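Local coordinates for tetraacyldisaccharide 4'-kinase (Aquifex aeolicus, PDB 4ITN), which probably transfers the gamma-phosphate of ATP to the 4'-position of a tetraacyldisaccharide 1-phosphate, forming lipid IVA in the last step of its pathway, at residues 41-46 / 152-157; 116-121 / 143-148; 227-232 / 272-277. All blocks are in the same frame, centred on the assembly; numbering follows the deposited sequence.

Contact 1: residues 41-46 / 152-157; sequences VGNLSV and ILLLKK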
# COMPACT_ATOMS: atom_id res chain seq x y z
N VAL A 41 -3.93 -7.42 4.52
CA VAL A 41 -3.68 -7.21 3.10
C VAL A 41 -2.19 -7.40 2.89
O VAL A 41 -1.38 -6.86 3.64
CB VAL A 41 -4.07 -5.77 2.64
CG1 VAL A 41 -3.66 -5.54 1.17
CG2 VAL A 41 -5.56 -5.55 2.78
N GLY A 42 -1.82 -8.19 1.88
CA GLY A 42 -0.41 -8.37 1.56
C GLY A 42 -0.15 -9.01 0.21
O GLY A 42 -1.07 -9.17 -0.60
N ASN A 43 1.10 -9.41 -0.01
CA ASN A 43 1.50 -10.10 -1.23
C ASN A 43 2.65 -11.09 -1.01
O ASN A 43 3.30 -11.07 0.03
CB ASN A 43 1.92 -9.10 -2.31
CG ASN A 43 1.56 -7.67 -1.97
OD1 ASN A 43 1.52 -7.29 -0.80
ND2 ASN A 43 1.30 -6.87 -2.99
N LEU A 44 2.90 -11.94 -2.00
CA LEU A 44 4.10 -12.77 -2.05
C LEU A 44 5.37 -11.98 -2.32
O LEU A 44 6.40 -12.19 -1.68
CB LEU A 44 3.92 -13.89 -3.08
CG LEU A 44 2.64 -14.70 -2.88
CD1 LEU A 44 2.52 -15.80 -3.93
CD2 LEU A 44 2.58 -15.28 -1.48
N SER A 45 5.28 -11.08 -3.29
CA SER A 45 6.36 -10.17 -3.64
C SER A 45 6.24 -8.92 -2.80
O SER A 45 5.27 -8.76 -2.06
CB SER A 45 6.34 -9.83 -5.13
OG SER A 45 5.03 -9.83 -5.63
N VAL A 46 7.22 -8.03 -2.89
CA VAL A 46 7.12 -6.80 -2.14
C VAL A 46 5.94 -5.95 -2.62
O VAL A 46 5.76 -5.72 -3.81
CB VAL A 46 8.42 -5.98 -2.25
CG1 VAL A 46 8.41 -4.83 -1.25
CG2 VAL A 46 9.63 -6.88 -2.02
N ILE A 152 -6.25 -11.38 2.96
CA ILE A 152 -6.44 -11.02 1.56
C ILE A 152 -5.07 -10.96 0.91
O ILE A 152 -4.19 -10.26 1.39
CB ILE A 152 -7.12 -9.65 1.42
CG1 ILE A 152 -8.55 -9.71 1.97
CG2 ILE A 152 -7.20 -9.27 -0.04
CD1 ILE A 152 -9.25 -8.36 1.95
N LEU A 153 -4.90 -11.71 -0.17
CA LEU A 153 -3.61 -11.78 -0.86
C LEU A 153 -3.74 -11.12 -2.21
O LEU A 153 -4.62 -11.47 -3.01
CB LEU A 153 -3.22 -13.25 -1.13
CG LEU A 153 -1.84 -13.47 -1.76
CD1 LEU A 153 -0.79 -12.82 -0.87
CD2 LEU A 153 -1.52 -14.99 -1.96
N LEU A 154 -2.84 -10.18 -2.48
CA LEU A 154 -2.78 -9.56 -3.79
C LEU A 154 -1.75 -10.33 -4.62
O LEU A 154 -0.70 -10.72 -4.11
CB LEU A 154 -2.36 -8.09 -3.66
CG LEU A 154 -3.51 -7.09 -3.44
CD1 LEU A 154 -4.41 -7.48 -2.26
CD2 LEU A 154 -2.95 -5.69 -3.22
N LEU A 155 -2.08 -10.58 -5.88
CA LEU A 155 -1.18 -11.24 -6.83
C LEU A 155 -1.22 -10.48 -8.14
O LEU A 155 -2.30 -10.20 -8.66
CB LEU A 155 -1.69 -12.66 -7.14
CG LEU A 155 -1.39 -13.87 -6.27
CD1 LEU A 155 -1.99 -15.08 -6.97
CD2 LEU A 155 0.11 -14.06 -6.04
N LYS A 156 -0.05 -10.14 -8.69
CA LYS A 156 -0.00 -9.59 -10.05
C LYS A 156 0.46 -10.70 -10.99
O LYS A 156 0.95 -11.74 -10.55
CB LYS A 156 0.91 -8.35 -10.14
CG LYS A 156 2.36 -8.59 -9.73
CD LYS A 156 3.17 -7.31 -9.68
CE LYS A 156 4.49 -7.55 -8.94
NZ LYS A 156 5.34 -6.32 -8.76
N LYS A 157 0.29 -10.48 -12.29
CA LYS A 157 0.69 -11.45 -13.31
C LYS A 157 2.14 -11.92 -13.13
O LYS A 157 2.44 -13.11 -13.22
CB LYS A 157 0.52 -10.82 -14.70
CG LYS A 157 0.90 -11.71 -15.87
CD LYS A 157 0.87 -10.89 -17.16
CE LYS A 157 0.90 -11.77 -18.39
NZ LYS A 157 0.71 -10.94 -19.62
O HOH W 1 1.82 -11.52 -4.46

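Contact 2: residues 116-121 / 143-148; sequences SEDRYK and HRKLHR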
# COMPACT_ATOMS: atom_id res chain seq x y z
N SER A 116 4.13 -0.18 13.76
CA SER A 116 4.73 -1.04 14.76
C SER A 116 5.18 -2.32 14.09
O SER A 116 4.39 -2.94 13.38
CB SER A 116 3.70 -1.37 15.84
OG SER A 116 4.34 -1.85 17.00
N GLU A 117 6.43 -2.71 14.31
CA GLU A 117 6.97 -3.95 13.75
C GLU A 117 6.19 -5.16 14.24
O GLU A 117 5.81 -6.05 13.46
CB GLU A 117 8.46 -4.11 14.11
CG GLU A 117 8.98 -5.55 14.05
CD GLU A 117 8.99 -6.13 12.64
OE1 GLU A 117 9.02 -5.33 11.67
OE2 GLU A 117 8.98 -7.37 12.50
N ASP A 118 5.95 -5.21 15.55
CA ASP A 118 5.04 -6.20 16.11
C ASP A 118 3.62 -5.69 15.98
O ASP A 118 3.20 -4.79 16.71
CB ASP A 118 5.35 -6.46 17.59
CG ASP A 118 4.54 -7.62 18.17
OD1 ASP A 118 3.32 -7.46 18.38
OD2 ASP A 118 5.12 -8.70 18.40
N ARG A 119 2.86 -6.27 15.05
CA ARG A 119 1.52 -5.77 14.79
C ARG A 119 0.56 -5.93 15.98
O ARG A 119 -0.32 -5.08 16.17
CB ARG A 119 0.89 -6.44 13.56
CG ARG A 119 1.80 -6.59 12.37
CD ARG A 119 2.43 -5.31 11.91
NE ARG A 119 3.27 -5.64 10.76
CZ ARG A 119 2.92 -5.45 9.49
NH1 ARG A 119 1.74 -4.88 9.16
NH2 ARG A 119 3.80 -5.83 8.55
N TYR A 120 0.72 -7.01 16.74
CA TYR A 120 -0.11 -7.22 17.94
C TYR A 120 0.03 -6.06 18.94
O TYR A 120 -0.97 -5.48 19.39
CB TYR A 120 0.21 -8.57 18.62
CG TYR A 120 -0.60 -8.86 19.87
CD1 TYR A 120 -1.90 -9.37 19.79
CD2 TYR A 120 -0.07 -8.64 21.14
CE1 TYR A 120 -2.65 -9.64 20.93
CE2 TYR A 120 -0.82 -8.91 22.30
CZ TYR A 120 -2.10 -9.41 22.18
OH TYR A 120 -2.82 -9.68 23.32
N LYS A 121 1.27 -5.74 19.31
CA LYS A 121 1.53 -4.62 20.25
C LYS A 121 0.94 -3.31 19.72
O LYS A 121 0.40 -2.50 20.48
CB LYS A 121 3.02 -4.48 20.55
CG LYS A 121 3.61 -5.69 21.27
CD LYS A 121 5.14 -5.75 21.18
CE LYS A 121 5.64 -7.17 21.44
NZ LYS A 121 6.96 -7.48 20.81
N HIS A 143 3.05 -12.01 8.32
CA HIS A 143 3.13 -11.78 9.76
C HIS A 143 2.17 -12.73 10.50
O HIS A 143 1.19 -12.30 11.15
CB HIS A 143 2.86 -10.29 10.09
CG HIS A 143 3.22 -9.90 11.50
ND1 HIS A 143 4.51 -9.61 11.88
CD2 HIS A 143 2.46 -9.76 12.60
CE1 HIS A 143 4.54 -9.31 13.17
NE2 HIS A 143 3.27 -9.37 13.63
N ARG A 144 2.45 -14.02 10.38
CA ARG A 144 1.54 -15.07 10.80
C ARG A 144 1.31 -15.11 12.31
O ARG A 144 0.31 -15.64 12.78
CB ARG A 144 2.03 -16.43 10.28
CG ARG A 144 2.08 -16.47 8.78
CD ARG A 144 2.42 -17.85 8.28
NE ARG A 144 1.32 -18.79 8.52
CZ ARG A 144 1.37 -20.09 8.23
NH1 ARG A 144 2.47 -20.59 7.68
NH2 ARG A 144 0.33 -20.87 8.48
N LYS A 145 2.23 -14.52 13.07
CA LYS A 145 2.06 -14.40 14.52
C LYS A 145 0.77 -13.65 14.94
O LYS A 145 0.26 -13.82 16.05
CB LYS A 145 3.32 -13.74 15.10
CG LYS A 145 3.28 -13.43 16.58
CD LYS A 145 4.30 -12.33 16.91
CE LYS A 145 5.68 -12.65 16.36
NZ LYS A 145 6.71 -11.67 16.80
N LEU A 146 0.21 -12.83 14.06
CA LEU A 146 -1.07 -12.19 14.40
C LEU A 146 -2.19 -12.84 13.62
O LEU A 146 -2.14 -12.94 12.39
CB LEU A 146 -1.02 -10.69 14.10
CG LEU A 146 -2.30 -9.88 14.33
CD1 LEU A 146 -2.78 -9.98 15.77
CD2 LEU A 146 -2.05 -8.42 13.97
N HIS A 147 -3.21 -13.30 14.34
CA HIS A 147 -4.37 -13.88 13.69
C HIS A 147 -5.11 -12.85 12.85
O HIS A 147 -5.35 -11.73 13.30
CB HIS A 147 -5.38 -14.41 14.73
CG HIS A 147 -6.69 -14.78 14.14
ND1 HIS A 147 -6.92 -15.99 13.50
CD2 HIS A 147 -7.88 -14.11 14.06
CE1 HIS A 147 -8.16 -16.05 13.08
NE2 HIS A 147 -8.77 -14.90 13.40
N ARG A 148 -5.52 -13.24 11.64
CA ARG A 148 -6.40 -12.35 10.86
C ARG A 148 -7.66 -13.11 10.52
O ARG A 148 -7.61 -14.31 10.23
CB ARG A 148 -5.71 -11.82 9.57
CG ARG A 148 -5.49 -12.83 8.45
CD ARG A 148 -4.36 -13.83 8.77
NE ARG A 148 -3.24 -13.19 9.47
CZ ARG A 148 -2.23 -12.56 8.87
NH1 ARG A 148 -2.18 -12.47 7.54
NH2 ARG A 148 -1.26 -12.01 9.60
O HOH W 2 5.33 -11.65 19.73
O HOH W 3 7.05 -9.09 15.78
O HOH W 4 2.30 -9.36 16.22

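Contact 3: residues 227-232 / 272-277; sequences REVIAF and GEIYLT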
# COMPACT_ATOMS: atom_id res chain seq x y z
N ARG A 227 -3.42 24.20 -20.24
CA ARG A 227 -2.13 24.55 -19.65
C ARG A 227 -1.07 23.49 -19.91
O ARG A 227 -1.38 22.33 -20.15
CB ARG A 227 -2.28 24.77 -18.14
CG ARG A 227 -3.49 25.61 -17.75
CD ARG A 227 -3.08 26.78 -16.89
NE ARG A 227 -1.63 26.98 -16.89
CZ ARG A 227 -0.97 27.67 -15.97
NH1 ARG A 227 -1.62 28.25 -14.97
NH2 ARG A 227 0.35 27.79 -16.05
N GLU A 228 0.19 23.92 -19.87
CA GLU A 228 1.32 23.00 -20.00
C GLU A 228 1.98 22.85 -18.63
O GLU A 228 1.99 23.79 -17.84
CB GLU A 228 2.30 23.50 -21.06
CG GLU A 228 1.63 23.77 -22.40
CD GLU A 228 2.59 24.26 -23.46
OE1 GLU A 228 2.19 25.13 -24.26
OE2 GLU A 228 3.74 23.77 -23.51
N VAL A 229 2.51 21.66 -18.35
CA VAL A 229 2.90 21.28 -17.00
C VAL A 229 4.38 20.86 -16.91
O VAL A 229 4.91 20.28 -17.84
CB VAL A 229 1.98 20.11 -16.48
CG1 VAL A 229 2.42 19.60 -15.12
CG2 VAL A 229 0.51 20.52 -16.46
N ILE A 230 5.03 21.17 -15.79
CA ILE A 230 6.35 20.61 -15.50
C ILE A 230 6.12 19.42 -14.58
O ILE A 230 5.19 19.43 -13.78
CB ILE A 230 7.25 21.64 -14.78
CG1 ILE A 230 7.24 22.97 -15.53
CG2 ILE A 230 8.67 21.11 -14.64
CD1 ILE A 230 8.00 24.09 -14.82
N ALA A 231 6.95 18.38 -14.70
CA ALA A 231 6.84 17.20 -13.85
C ALA A 231 8.20 16.73 -13.37
O ALA A 231 9.23 17.06 -13.98
CB ALA A 231 6.11 16.08 -14.58
N PHE A 232 8.21 15.94 -12.30
CA PHE A 232 9.45 15.43 -11.71
C PHE A 232 9.18 14.24 -10.77
O PHE A 232 8.04 14.03 -10.34
CB PHE A 232 10.18 16.56 -10.97
CG PHE A 232 9.42 17.12 -9.80
CD1 PHE A 232 8.49 18.14 -9.98
CD2 PHE A 232 9.63 16.62 -8.52
CE1 PHE A 232 7.79 18.65 -8.91
CE2 PHE A 232 8.93 17.12 -7.45
CZ PHE A 232 8.01 18.14 -7.64
N GLY A 272 3.45 30.61 -10.17
CA GLY A 272 2.59 30.70 -11.34
C GLY A 272 2.67 29.56 -12.34
O GLY A 272 1.87 29.49 -13.27
N GLU A 273 3.64 28.67 -12.17
CA GLU A 273 3.73 27.49 -13.02
C GLU A 273 2.98 26.37 -12.32
O GLU A 273 2.59 26.53 -11.17
CB GLU A 273 5.19 27.12 -13.30
CG GLU A 273 5.97 28.18 -14.11
CD GLU A 273 5.75 28.06 -15.61
OE1 GLU A 273 5.36 26.96 -16.07
OE2 GLU A 273 5.97 29.06 -16.34
N ILE A 274 2.77 25.25 -13.00
CA ILE A 274 2.08 24.09 -12.41
C ILE A 274 2.95 22.84 -12.46
O ILE A 274 3.56 22.54 -13.50
CB ILE A 274 0.70 23.83 -13.09
CG1 ILE A 274 -0.23 25.03 -12.89
CG2 ILE A 274 0.05 22.55 -12.55
CD1 ILE A 274 -0.53 25.36 -11.41
N TYR A 275 3.03 22.12 -11.35
CA TYR A 275 3.89 20.94 -11.22
C TYR A 275 3.08 19.67 -10.94
O TYR A 275 2.08 19.71 -10.23
CB TYR A 275 4.92 21.15 -10.09
CG TYR A 275 5.87 22.30 -10.35
CD1 TYR A 275 5.50 23.61 -10.09
CD2 TYR A 275 7.14 22.06 -10.86
CE1 TYR A 275 6.36 24.66 -10.33
CE2 TYR A 275 8.02 23.12 -11.11
CZ TYR A 275 7.62 24.42 -10.84
OH TYR A 275 8.47 25.47 -11.08
N LEU A 276 3.53 18.56 -11.51
CA LEU A 276 3.00 17.24 -11.16
C LEU A 276 4.15 16.40 -10.62
O LEU A 276 5.23 16.39 -11.21
CB LEU A 276 2.37 16.56 -12.38
CG LEU A 276 1.13 17.20 -13.00
CD1 LEU A 276 0.49 16.27 -14.01
CD2 LEU A 276 0.16 17.55 -11.90
N THR A 277 3.92 15.73 -9.50
CA THR A 277 4.92 14.82 -8.94
C THR A 277 4.22 13.58 -8.41
O THR A 277 3.01 13.44 -8.59
CB THR A 277 5.79 15.51 -7.84
OG1 THR A 277 6.97 14.74 -7.59
CG2 THR A 277 5.00 15.69 -6.55

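Contact 1: residues 41-46 / 152-157
Val41 to Asn43 and Ile152 to Leu154 run as neighbouring parallel strands in the core of a P-loop kinase fold, the first leading into the loop whose Ser45 and Val46 are predicted to bind ATP. Backbone hydrogen bonds set the register: Gly42 N donates to Ile152 O at 3.2 Å, and Leu154 N to Gly42 O at 2.8 Å with a nearly straight N-H...O angle of 172°. Past this point the strands part, and a water replaces direct pairing, accepting from Leu44 N and donating to Leu154 O. Apolar contacts lie on both faces of the pair. Val41 CG1 meets Leu154 CD1 at 4.0 Å on the face where Val41 packs against helix 49-61. On the face carrying Leu153, that residue has CG anti to its backbone N (chi1 -176°), which carries CD1 to 3.6 Å from Asn43 CA, while its CD2 faces Leu44 CD2, the two side chains crossing at about a right angle. Beyond the strands, Ser45 OG is hydrogen-bonded to Asp159, which also accepts from Lys156 N. The other branch of Leu44 closes the apolar group, CD1 resting 3.6 Å from Leu155 CD2.

Contact 2: residues 116-121 / 143-148
Arg119 lies with its aliphatic stem over one face of the His143 ring, the tight centre of this contact. Its CG stands 3.5 Å from the ring centroid and 24° off the normal, a CH-pi contact displaced toward CD2, from which CG is 3.2 Å. The arginine chain bends at chi2 (-55°) and carries its guanidinium past the imidazole, the two planes 37° apart, to hydrogen bonds with the carbonyls of Asp138 and Asp139. This side chain lies about 8 Å from that of Lys51, a predicted ATP-binding residue. Leu146 packs beside the Arg119-His143 pair: CD2 reaches Arg119 CB at 3.6 Å, and CD1 approaches the edge of the Tyr120 ring. A type I turn from His143 to Leu146 brings both side chains to the same helix start.

The other side is looser and hydrated. Asp118, the N-cap, accepts from Lys121 N through OD1 (2.8 Å), while its OD2 makes a long salt bridge to Lys145 NZ (3.7 Å). Two waters each link that same oxygen and ammonium, one by a weak bond to the lysine, and Lys121 NZ joins the network with a salt bridge to OD2 whose hydrogen bond is weak (3.3 Å). Another water, in the imidazole plane, joins His143 NE2 (2.8 Å) to Tyr120 N. With an alanine in place of His143, the Arg119 stem is likely to lose the flat surface beneath it, and Tyr120 N its water-mediated tie to the turn.

The contact thus attaches the N-terminus of helix 119-130 to the loop between strands 134-138 and 150-155. Leu146 leans on Leu137 of the former strand, and Lys145 touches Tyr24 of helix 7-25.

Contact 3: residues 227-232 / 272-277
Ile230 is joined to the neighbouring strand through both of its backbone polar groups: its N donates to Ile274 O at 3.0 Å and its O accepts from Leu276 N at 2.9 Å. Phe232 N to Leu276 O continues this parallel ladder. At its end the Thr277 hydroxyl donates to Phe232 O (3.0 Å), coming from above the carbonyl plane, 52° out of it. Phe232 holds CG between its backbone N and carbonyl carbon (chi1 64°), a torsion that folds the ring across to Thr277, whose CB lies over one face, 3.7 Å from the centroid in a CH-pi contact. The same ring has Tyr275 CB in its plane, at the edge. Tyr275 runs alongside Ile230, whose CD1 touches its CE2 at 3.8 Å, whereas on the other face of the pair Val229 CG1 presses closely on Leu276 CG (3.5 Å).

An outer shell positions these groups. Tyr275 OH is hydrogen-bonded to Glu270 N, and Phe267 meets the Phe232 ring. Strands 252-257 and 291-300 pair with the outer sides of strands 229-233 and 275-277 respectively, making this the middle pair of four parallel strands, with Leu245 of helix 238-247 packed on the Ala231 and Leu276 face, an alpha/beta arrangement.

Contacts 1 and 3 are both buried pairings of parallel strands, yet they lie on opposite sides of the chain's centre, with their own centres 33 Å apart. Contact 1 is nearer the middle and opens into the predicted ATP-binding loop; contact 3 is remote from that site and buries more surface (606 against 427 Å²), with aromatic rings in place of the leucine-rich packing. Contact 2 is only partly buried and has no clear direct hydrogen bond between its segments: a CH-pi contact, a long ion pair and waters replace the strand ladder. It is nested in the chain loop closed by contact 1, since both of its segments fall between residues 46 and 152; residues 143-148 lead directly toward strand 150-155.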